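Local coordinates for protein sucrose 6(F)-phosphate phosphorylase (Thermoanaerobacterium thermosaccharolyticum DSM 571, PDB 6S9V) that belongs to the alpha-amylase family of carbohydrate-active enzymes, with a TIM-barrel catalytic domain and a five-stranded antiparallel sheet formed by the C-terminal part of the chain, at residues P57-G62 / Y71-P76; D462-T467 / C475-D480; I126-L131 / K166-F171. All coordinates share one frame; numbering follows the deposited sequence.

Interaction 1 of 3, residues P57-G62 / Y71-P76; sequences PFPSSG and YSEIEP
The F58 ring takes the edge of the Y71 ring on one face, within the long loop that joins strand 51-54 of the (beta/alpha)8 barrel to helix 81-88. The pair is T-shaped, with centroids 4.8 Å apart and planes at 59°; Y71 CD2 sits over the centre of the F58 ring and comes to 3.6 Å from F58 CE2. The opposite face is covered toward its rim by CD of P57, the preceding residue, and the carbonyl oxygen of E73 meets the ring edge in its plane. F58 CG lies beside the backbone N and anti to the carbonyl carbon (chi1 -37°), a rotation that lays the ring's second face near P57 CD. Y71 OH is hydrogen-bonded to M98 N, which anchors the far end of the tyrosine. W81 of helix 81-88 adds to the packing on F58 and I74. P59 packs against E73: its CD is 3.3 Å from E73 O, and its CG is 3.3 Å from E73 OE2, so carbonyl and carboxylate oxygens both rest on ring carbons. E75 OE1 flanks the proline at 3.6 Å from P59 CA, while E75 OE2 accepts from K77 N. One backbone bond ties the two runs: E75 N donates to P57 O at 2.8 Å, and I74 CG2 touches that same oxygen at 3.4 Å.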
loop_
_atom_site.group_PDB
_atom_site.type_symbol
_atom_site.label_atom_id
_atom_site.label_comp_id
_atom_site.label_asym_id
_atom_site.label_seq_id
_atom_site.Cartn_x
_atom_site.Cartn_y
_atom_site.Cartn_z
ATOM N N PRO A 57 2.484 -2.990 13.137
ATOM C CA PRO A 57 2.328 -3.823 14.341
ATOM C C PRO A 57 2.763 -3.157 15.643
ATOM O O PRO A 57 2.914 -3.867 16.642
ATOM C CB PRO A 57 3.252 -5.005 14.023
ATOM C CG PRO A 57 4.417 -4.332 13.319
ATOM C CD PRO A 57 3.798 -3.206 12.499
ATOM N N PHE A 58 2.983 -1.846 15.654
ATOM C CA PHE A 58 3.421 -1.148 16.855
ATOM C C PHE A 58 2.218 -0.738 17.692
ATOM O O PHE A 58 1.101 -0.628 17.176
ATOM C CB PHE A 58 4.266 0.059 16.451
ATOM C CG PHE A 58 5.133 -0.221 15.262
ATOM C CD1 PHE A 58 6.239 -1.039 15.380
ATOM C CD2 PHE A 58 4.811 0.283 14.015
ATOM C CE1 PHE A 58 7.019 -1.326 14.282
ATOM C CE2 PHE A 58 5.595 0.004 12.915
ATOM C CZ PHE A 58 6.686 -0.815 13.048
ATOM N N PRO A 59 2.404 -0.524 18.994
ATOM C CA PRO A 59 1.303 0.004 19.813
ATOM C C PRO A 59 0.757 1.267 19.175
ATOM O O PRO A 59 1.513 2.153 18.777
ATOM C CB PRO A 59 1.953 0.288 21.170
ATOM C CG PRO A 59 3.220 -0.490 21.176
ATOM C CD PRO A 59 3.673 -0.579 19.748
ATOM N N SER A 60 -0.568 1.339 19.061
ATOM C CA SER A 60 -1.209 2.395 18.293
ATOM C C SER A 60 -2.507 2.804 18.969
ATOM O O SER A 60 -3.206 1.975 19.558
ATOM C CB SER A 60 -1.470 1.933 16.858
ATOM O OG SER A 60 -2.235 2.860 16.116
ATOM N N SER A 61 -2.842 4.086 18.853
ATOM C CA SER A 61 -4.039 4.606 19.507
ATOM C C SER A 61 -5.213 4.835 18.554
ATOM O O SER A 61 -6.209 5.456 18.954
ATOM C CB SER A 61 -3.714 5.908 20.239
ATOM O OG SER A 61 -3.459 6.965 19.338
ATOM N N GLY A 62 -5.136 4.345 17.323
ATOM C CA GLY A 62 -6.245 4.465 16.395
ATOM C C GLY A 62 -5.826 4.107 14.989
ATOM O O GLY A 62 -4.652 3.854 14.708
ATOM N N TYR A 71 7.918 2.914 18.238
ATOM C CA TYR A 71 8.450 1.854 17.394
ATOM C C TYR A 71 9.428 0.945 18.132
ATOM O O TYR A 71 9.947 -0.005 17.535
ATOM C CB TYR A 71 9.155 2.436 16.167
ATOM C CG TYR A 71 8.283 3.237 15.230
ATOM C CD1 TYR A 71 8.085 4.598 15.427
ATOM C CD2 TYR A 71 7.688 2.640 14.129
ATOM C CE1 TYR A 71 7.319 5.339 14.555
ATOM C CE2 TYR A 71 6.903 3.376 13.252
ATOM C CZ TYR A 71 6.718 4.721 13.475
ATOM O OH TYR A 71 5.951 5.448 12.593
ATOM N N SER A 72 9.701 1.221 19.403
ATOM C CA SER A 72 10.705 0.464 20.142
ATOM C C SER A 72 10.179 -0.875 20.636
ATOM O O SER A 72 10.953 -1.665 21.184
ATOM C CB SER A 72 11.227 1.298 21.315
ATOM O OG SER A 72 10.176 1.615 22.213
ATOM N N GLU A 73 8.893 -1.154 20.452
ATOM C CA GLU A 73 8.350 -2.465 20.761
ATOM C C GLU A 73 7.231 -2.777 19.781
ATOM O O GLU A 73 6.611 -1.880 19.197
ATOM C CB GLU A 73 7.820 -2.567 22.199
ATOM C CG GLU A 73 6.636 -1.683 22.473
ATOM C CD GLU A 73 5.892 -2.034 23.756
ATOM O OE1 GLU A 73 6.447 -2.749 24.626
ATOM O OE2 GLU A 73 4.742 -1.572 23.890
ATOM N N ILE A 74 6.985 -4.063 19.617
ATOM C CA ILE A 74 5.803 -4.538 18.914
ATOM C C ILE A 74 4.634 -4.536 19.892
ATOM O O ILE A 74 4.804 -4.797 21.089
ATOM C CB ILE A 74 6.062 -5.942 18.330
ATOM C CG1 ILE A 74 7.189 -5.883 17.285
ATOM C CG2 ILE A 74 4.777 -6.531 17.759
ATOM C CD1 ILE A 74 6.958 -4.909 16.147
ATOM N N GLU A 75 3.445 -4.217 19.392
ATOM C CA GLU A 75 2.232 -4.295 20.199
ATOM C C GLU A 75 2.148 -5.670 20.863
ATOM O O GLU A 75 2.102 -6.686 20.160
ATOM C CB GLU A 75 1.016 -4.032 19.316
ATOM C CG GLU A 75 -0.333 -4.469 19.895
ATOM C CD GLU A 75 -0.579 -3.937 21.285
ATOM O OE1 GLU A 75 -0.240 -2.766 21.550
ATOM O OE2 GLU A 75 -1.118 -4.699 22.113
ATOM N N PRO A 76 2.143 -5.747 22.207
ATOM C CA PRO A 76 2.222 -7.071 22.853
ATOM C C PRO A 76 1.066 -8.003 22.533
ATOM O O PRO A 76 1.253 -9.227 22.577
ATOM C CB PRO A 76 2.293 -6.724 24.351
ATOM C CG PRO A 76 2.933 -5.367 24.375
ATOM C CD PRO A 76 2.412 -4.652 23.160
#

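Interaction 2 of 3, residues D462-T467 / C475-D480; sequences DEIRLT and CSLFID
L477 O is gripped from strand 463-470 and from solvent: L466 N donates to it at 3.2 Å, water 2 at 3.0 Å, and R465 CA brings a CA-H...O contact. This is a beta hairpin in the five-stranded antiparallel sheet of the C-terminal part of the chain. L466 with L477 and I464 with I479 are hydrogen-bonded pairs; L477 N returns the bond to L466 O at 2.7 Å. Water 2 also accepts from R465 NE at 2.9 Å, at the edge of the guanidinium and in its plane, so the arginine is tied back to the neighbouring strand. F478, with CG anti to the backbone N (chi1 180°), leans across to R465 and E463: CD2 lies 3.5 Å from R465 CG, and E463 OE2 meets the ring edge in plane, 3.7 Å from F478 CZ. E463 OE1, meanwhile, accepts from R460 N. On the other face, I464 and I479 run alongside each other, both against I381 of helix 372-384, while L466 packs on helix 289-295. Toward the hairpin turn, T467 OG1 and S476 OG share a hydrogen bond of 2.9 Å, and T467 OG1 has a weak second one with E457 OE2.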
loop_
_atom_site.group_PDB
_atom_site.type_symbol
_atom_site.label_atom_id
_atom_site.label_comp_id
_atom_site.label_asym_id
_atom_site.label_seq_id
_atom_site.Cartn_x
_atom_site.Cartn_y
_atom_site.Cartn_z
ATOM N N ASP A 462 -9.993 -8.756 -27.476
ATOM C CA ASP A 462 -10.539 -9.590 -26.411
ATOM C C ASP A 462 -9.592 -10.708 -26.001
ATOM O O ASP A 462 -10.036 -11.738 -25.483
ATOM C CB ASP A 462 -11.905 -10.148 -26.828
ATOM C CG ASP A 462 -11.851 -10.977 -28.101
ATOM O OD1 ASP A 462 -10.743 -11.234 -28.625
ATOM O OD2 ASP A 462 -12.939 -11.370 -28.587
ATOM N N GLU A 463 -8.288 -10.508 -26.178
ATOM C CA GLU A 463 -7.283 -11.463 -25.740
ATOM C C GLU A 463 -6.192 -10.712 -24.987
ATOM O O GLU A 463 -6.091 -9.486 -25.064
ATOM C CB GLU A 463 -6.669 -12.221 -26.924
ATOM C CG GLU A 463 -7.648 -13.003 -27.769
ATOM C CD GLU A 463 -7.009 -13.556 -29.033
ATOM O OE1 GLU A 463 -5.955 -13.029 -29.456
ATOM O OE2 GLU A 463 -7.558 -14.515 -29.610
ATOM N N ILE A 464 -5.384 -11.465 -24.247
ATOM C CA ILE A 464 -4.173 -10.955 -23.612
ATOM C C ILE A 464 -3.058 -11.951 -23.892
ATOM O O ILE A 464 -3.214 -13.148 -23.633
ATOM C CB ILE A 464 -4.362 -10.760 -22.094
ATOM C CG1 ILE A 464 -5.365 -9.633 -21.830
ATOM C CG2 ILE A 464 -3.027 -10.470 -21.417
ATOM C CD1 ILE A 464 -5.897 -9.593 -20.414
ATOM N N ARG A 465 -1.933 -11.462 -24.416
ATOM C CA ARG A 465 -0.792 -12.326 -24.714
ATOM C C ARG A 465 0.473 -11.626 -24.249
ATOM O O ARG A 465 0.877 -10.622 -24.844
ATOM C CB ARG A 465 -0.714 -12.664 -26.202
ATOM C CG ARG A 465 -1.862 -13.525 -26.694
ATOM C CD ARG A 465 -1.594 -14.100 -28.093
ATOM N NE ARG A 465 -0.747 -15.290 -28.055
ATOM C CZ ARG A 465 -0.515 -16.085 -29.099
ATOM N NH1 ARG A 465 -1.066 -15.819 -30.277
ATOM N NH2 ARG A 465 0.270 -17.146 -28.971
ATOM N N LEU A 466 1.085 -12.153 -23.191
ATOM C CA LEU A 466 2.297 -11.602 -22.600
ATOM C C LEU A 466 3.324 -12.710 -22.412
ATOM O O LEU A 466 2.979 -13.819 -21.992
ATOM C CB LEU A 466 1.988 -10.936 -21.260
ATOM C CG LEU A 466 0.896 -9.863 -21.282
ATOM C CD1 LEU A 466 0.561 -9.428 -19.856
ATOM C CD2 LEU A 466 1.298 -8.660 -22.141
ATOM N N THR A 467 4.593 -12.401 -22.687
ATOM C CA THR A 467 5.644 -13.405 -22.686
ATOM C C THR A 467 6.860 -12.926 -21.909
ATOM O O THR A 467 7.267 -11.766 -22.025
ATOM C CB THR A 467 6.069 -13.755 -24.127
ATOM O OG1 THR A 467 5.007 -14.441 -24.803
ATOM C CG2 THR A 467 7.332 -14.613 -24.133
ATOM N N CYS A 475 7.793 -18.392 -20.892
ATOM C CA CYS A 475 6.397 -18.633 -20.541
ATOM C C CYS A 475 5.526 -17.550 -21.155
ATOM O O CYS A 475 5.852 -16.361 -21.076
ATOM C CB CYS A 475 6.190 -18.693 -19.018
ATOM S SG CYS A 475 6.731 -17.278 -18.046
ATOM N N SER A 476 4.429 -17.971 -21.785
ATOM C CA SER A 476 3.539 -17.084 -22.528
ATOM C C SER A 476 2.137 -17.220 -21.952
ATOM O O SER A 476 1.534 -18.295 -22.025
ATOM C CB SER A 476 3.545 -17.416 -24.019
ATOM O OG SER A 476 4.853 -17.290 -24.542
ATOM N N LEU A 477 1.646 -16.137 -21.367
ATOM C CA LEU A 477 0.281 -16.072 -20.869
ATOM C C LEU A 477 -0.670 -15.839 -22.029
ATOM O O LEU A 477 -0.434 -14.968 -22.871
ATOM C CB LEU A 477 0.159 -14.938 -19.853
ATOM C CG LEU A 477 -1.249 -14.570 -19.371
ATOM C CD1 LEU A 477 -1.836 -15.705 -18.538
ATOM C CD2 LEU A 477 -1.232 -13.260 -18.587
ATOM N N PHE A 478 -1.744 -16.618 -22.079
ATOM C CA PHE A 478 -2.836 -16.340 -22.995
ATOM C C PHE A 478 -4.131 -16.323 -22.201
ATOM O O PHE A 478 -4.433 -17.290 -21.496
ATOM C CB PHE A 478 -2.929 -17.369 -24.117
ATOM C CG PHE A 478 -4.055 -17.103 -25.069
ATOM C CD1 PHE A 478 -5.321 -17.615 -24.833
ATOM C CD2 PHE A 478 -3.859 -16.304 -26.178
ATOM C CE1 PHE A 478 -6.355 -17.352 -25.696
ATOM C CE2 PHE A 478 -4.903 -16.044 -27.053
ATOM C CZ PHE A 478 -6.147 -16.562 -26.804
ATOM N N ILE A 479 -4.889 -15.235 -22.323
ATOM C CA ILE A 479 -6.215 -15.125 -21.724
ATOM C C ILE A 479 -7.222 -14.846 -22.830
ATOM O O ILE A 479 -7.042 -13.916 -23.625
ATOM C CB ILE A 479 -6.292 -14.022 -20.651
ATOM C CG1 ILE A 479 -5.357 -14.316 -19.480
ATOM C CG2 ILE A 479 -7.751 -13.886 -20.140
ATOM C CD1 ILE A 479 -5.135 -13.130 -18.541
ATOM N N ASP A 480 -8.265 -15.667 -22.891
ATOM C CA ASP A 480 -9.447 -15.394 -23.703
ATOM C C ASP A 480 -10.421 -14.626 -22.818
ATOM O O ASP A 480 -11.016 -15.202 -21.901
ATOM C CB ASP A 480 -10.052 -16.696 -24.218
ATOM C CG ASP A 480 -11.264 -16.478 -25.108
ATOM O OD1 ASP A 480 -11.758 -15.332 -25.200
ATOM O OD2 ASP A 480 -11.712 -17.465 -25.734
HETATM O O HOH W 1 -10.987 -14.051 -27.208
HETATM O O HOH W 2 0.435 -15.930 -25.530
#

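Interaction 3 of 3, residues I126-L131 / K166-F171; sequences ITLDKL and KVWTTF
L131 CD1 stands over one face of the W168 indole, 3.8 Å from the centroid of the six-membered ring and 28° off its normal, a CH-pi contact. L128 fills the adjoining edge: its CD2 lies in the ring plane, 3.4 Å from W168 CE3, while its CD1 turns to the aliphatic part of K166, 3.7 Å from CB. I126 CB meets W168 CB at 3.6 Å, at the root of the indole. Behind these side chains the two backbones are paired. W168 N donates to I126 O at 2.9 Å, L128 N reaches K166 O in a weak bond, and T127 with V167 forms a single beta bridge. Water 3 extends the pairing, accepting from I126 N and donating to W168 O. Both runs belong to the long excursion between barrel strand 92-97 and helix 187-202, consistent with the domain B of alpha-amylase family enzymes; strand 164-168 pairs there with strand 153-157. Farther out, T127 OG1, turned back over its own backbone (chi1 45°), donates to D129 OD1 at 2.7 Å across the start of the 3-10 turn 128-130. The other carboxylate oxygen of D129 forms a salt bridge with R117, and K130 NZ forms salt bridges with D123 and D183.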
loop_
_atom_site.group_PDB
_atom_site.type_symbol
_atom_site.label_atom_id
_atom_site.label_comp_id
_atom_site.label_asym_id
_atom_site.label_seq_id
_atom_site.Cartn_x
_atom_site.Cartn_y
_atom_site.Cartn_z
ATOM N N ILE A 126 3.765 20.432 14.564
ATOM C CA ILE A 126 3.478 21.618 13.745
ATOM C C ILE A 126 2.460 22.440 14.527
ATOM O O ILE A 126 1.257 22.430 14.268
ATOM C CB ILE A 126 2.990 21.248 12.338
ATOM C CG1 ILE A 126 3.998 20.333 11.638
ATOM C CG2 ILE A 126 2.760 22.508 11.510
ATOM C CD1 ILE A 126 3.534 19.820 10.279
ATOM N N THR A 127 2.953 23.142 15.541
ATOM C CA THR A 127 2.156 24.194 16.154
ATOM C C THR A 127 1.868 25.254 15.094
ATOM O O THR A 127 2.711 25.542 14.239
ATOM C CB THR A 127 2.884 24.789 17.356
ATOM O OG1 THR A 127 4.257 25.022 17.023
ATOM C CG2 THR A 127 2.806 23.836 18.550
ATOM N N LEU A 128 0.658 25.815 15.124
ATOM C CA LEU A 128 0.224 26.644 14.005
ATOM C C LEU A 128 1.049 27.922 13.860
ATOM O O LEU A 128 0.999 28.555 12.800
ATOM C CB LEU A 128 -1.257 27.004 14.138
ATOM C CG LEU A 128 -2.267 25.853 14.092
ATOM C CD1 LEU A 128 -3.638 26.392 13.693
ATOM C CD2 LEU A 128 -1.861 24.729 13.182
ATOM N N ASP A 129 1.791 28.328 14.892
ATOM C CA ASP A 129 2.665 29.488 14.750
ATOM C C ASP A 129 3.775 29.255 13.730
ATOM O O ASP A 129 4.408 30.219 13.291
ATOM C CB ASP A 129 3.270 29.878 16.100
ATOM C CG ASP A 129 4.070 28.760 16.736
ATOM O OD1 ASP A 129 4.057 27.626 16.213
ATOM O OD2 ASP A 129 4.728 29.027 17.765
ATOM N N LYS A 130 4.045 28.001 13.364
ATOM C CA LYS A 130 5.004 27.709 12.306
ATOM C C LYS A 130 4.448 27.985 10.914
ATOM O O LYS A 130 5.227 28.050 9.956
ATOM C CB LYS A 130 5.468 26.251 12.396
ATOM C CG LYS A 130 6.290 25.936 13.645
ATOM C CD LYS A 130 6.677 24.463 13.703
ATOM C CE LYS A 130 7.697 24.176 14.796
ATOM N NZ LYS A 130 8.056 22.714 14.883
ATOM N N LEU A 131 3.131 28.161 10.783
ATOM C CA LEU A 131 2.495 28.438 9.498
ATOM C C LEU A 131 1.940 29.848 9.398
ATOM O O LEU A 131 1.885 30.397 8.297
ATOM C CB LEU A 131 1.366 27.436 9.247
ATOM C CG LEU A 131 1.850 25.990 9.091
ATOM C CD1 LEU A 131 0.676 25.020 9.159
ATOM C CD2 LEU A 131 2.633 25.812 7.794
ATOM N N LYS A 166 -3.370 24.753 19.196
ATOM C CA LYS A 166 -3.684 24.020 17.981
ATOM C C LYS A 166 -2.406 23.469 17.375
ATOM O O LYS A 166 -1.377 24.150 17.345
ATOM C CB LYS A 166 -4.387 24.927 16.971
ATOM C CG LYS A 166 -5.774 25.357 17.398
ATOM C CD LYS A 166 -6.433 26.222 16.335
ATOM C CE LYS A 166 -7.917 26.392 16.609
ATOM N NZ LYS A 166 -8.169 27.426 17.634
ATOM N N VAL A 167 -2.466 22.213 16.931
ATOM C CA VAL A 167 -1.373 21.584 16.206
ATOM C C VAL A 167 -1.953 20.924 14.963
ATOM O O VAL A 167 -3.122 20.524 14.930
ATOM C CB VAL A 167 -0.594 20.546 17.048
ATOM C CG1 VAL A 167 0.010 21.207 18.274
ATOM C CG2 VAL A 167 -1.494 19.393 17.436
ATOM N N TRP A 168 -1.121 20.805 13.937
ATOM C CA TRP A 168 -1.567 20.245 12.672
ATOM C C TRP A 168 -1.871 18.758 12.819
ATOM O O TRP A 168 -1.084 17.996 13.394
ATOM C CB TRP A 168 -0.497 20.479 11.606
ATOM C CG TRP A 168 -1.041 20.644 10.229
ATOM C CD1 TRP A 168 -1.079 19.709 9.233
ATOM C CD2 TRP A 168 -1.672 21.816 9.706
ATOM N NE1 TRP A 168 -1.674 20.239 8.110
ATOM C CE2 TRP A 168 -2.050 21.530 8.379
ATOM C CE3 TRP A 168 -1.947 23.082 10.231
ATOM C CZ2 TRP A 168 -2.685 22.470 7.565
ATOM C CZ3 TRP A 168 -2.580 24.015 9.421
ATOM C CH2 TRP A 168 -2.941 23.700 8.103
ATOM N N THR A 169 -3.025 18.349 12.287
ATOM C CA THR A 169 -3.437 16.944 12.275
ATOM C C THR A 169 -4.124 16.721 10.930
ATOM O O THR A 169 -5.304 17.047 10.773
ATOM C CB THR A 169 -4.354 16.600 13.448
ATOM O OG1 THR A 169 -5.550 17.394 13.401
ATOM C CG2 THR A 169 -3.638 16.862 14.771
ATOM N N THR A 170 -3.368 16.193 9.960
ATOM C CA THR A 170 -3.910 15.960 8.624
ATOM C C THR A 170 -5.029 14.930 8.649
ATOM O O THR A 170 -6.027 15.073 7.937
ATOM C CB THR A 170 -2.793 15.496 7.683
ATOM O OG1 THR A 170 -1.847 16.551 7.496
ATOM C CG2 THR A 170 -3.354 15.070 6.334
ATOM N N PHE A 171 -4.866 13.874 9.442
ATOM C CA PHE A 171 -5.799 12.762 9.505
ATOM C C PHE A 171 -6.398 12.649 10.901
ATOM O O PHE A 171 -5.844 13.145 11.882
ATOM C CB PHE A 171 -5.108 11.438 9.157
ATOM C CG PHE A 171 -4.449 11.432 7.821
ATOM C CD1 PHE A 171 -5.197 11.240 6.680
ATOM C CD2 PHE A 171 -3.075 11.622 7.703
ATOM C CE1 PHE A 171 -4.598 11.215 5.441
ATOM C CE2 PHE A 171 -2.472 11.612 6.462
ATOM C CZ PHE A 171 -3.236 11.419 5.328
HETATM O O HOH W 3 1.530 18.709 14.296
#

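Overall arrangement
The three contacts follow one another along the chain as interaction 1, interaction 3, then interaction 2. Interactions 1 and 3 both belong to long connections that leave the barrel, after its second and third strands; their centres are 24 Å apart, and about 9 Å separates their nearest atoms. Interaction 2 lies on the other side of the chain's centre, in the C-terminal sheet, with centres 44 Å from interaction 1 and 51 Å from interaction 3. Two molecules probably from the crystallisation liquor lie beside these contacts: a hexaethylene glycol about 3 Å from the E75 side chain in interaction 1, and a sulfate about 3 Å from that of D462 in interaction 2.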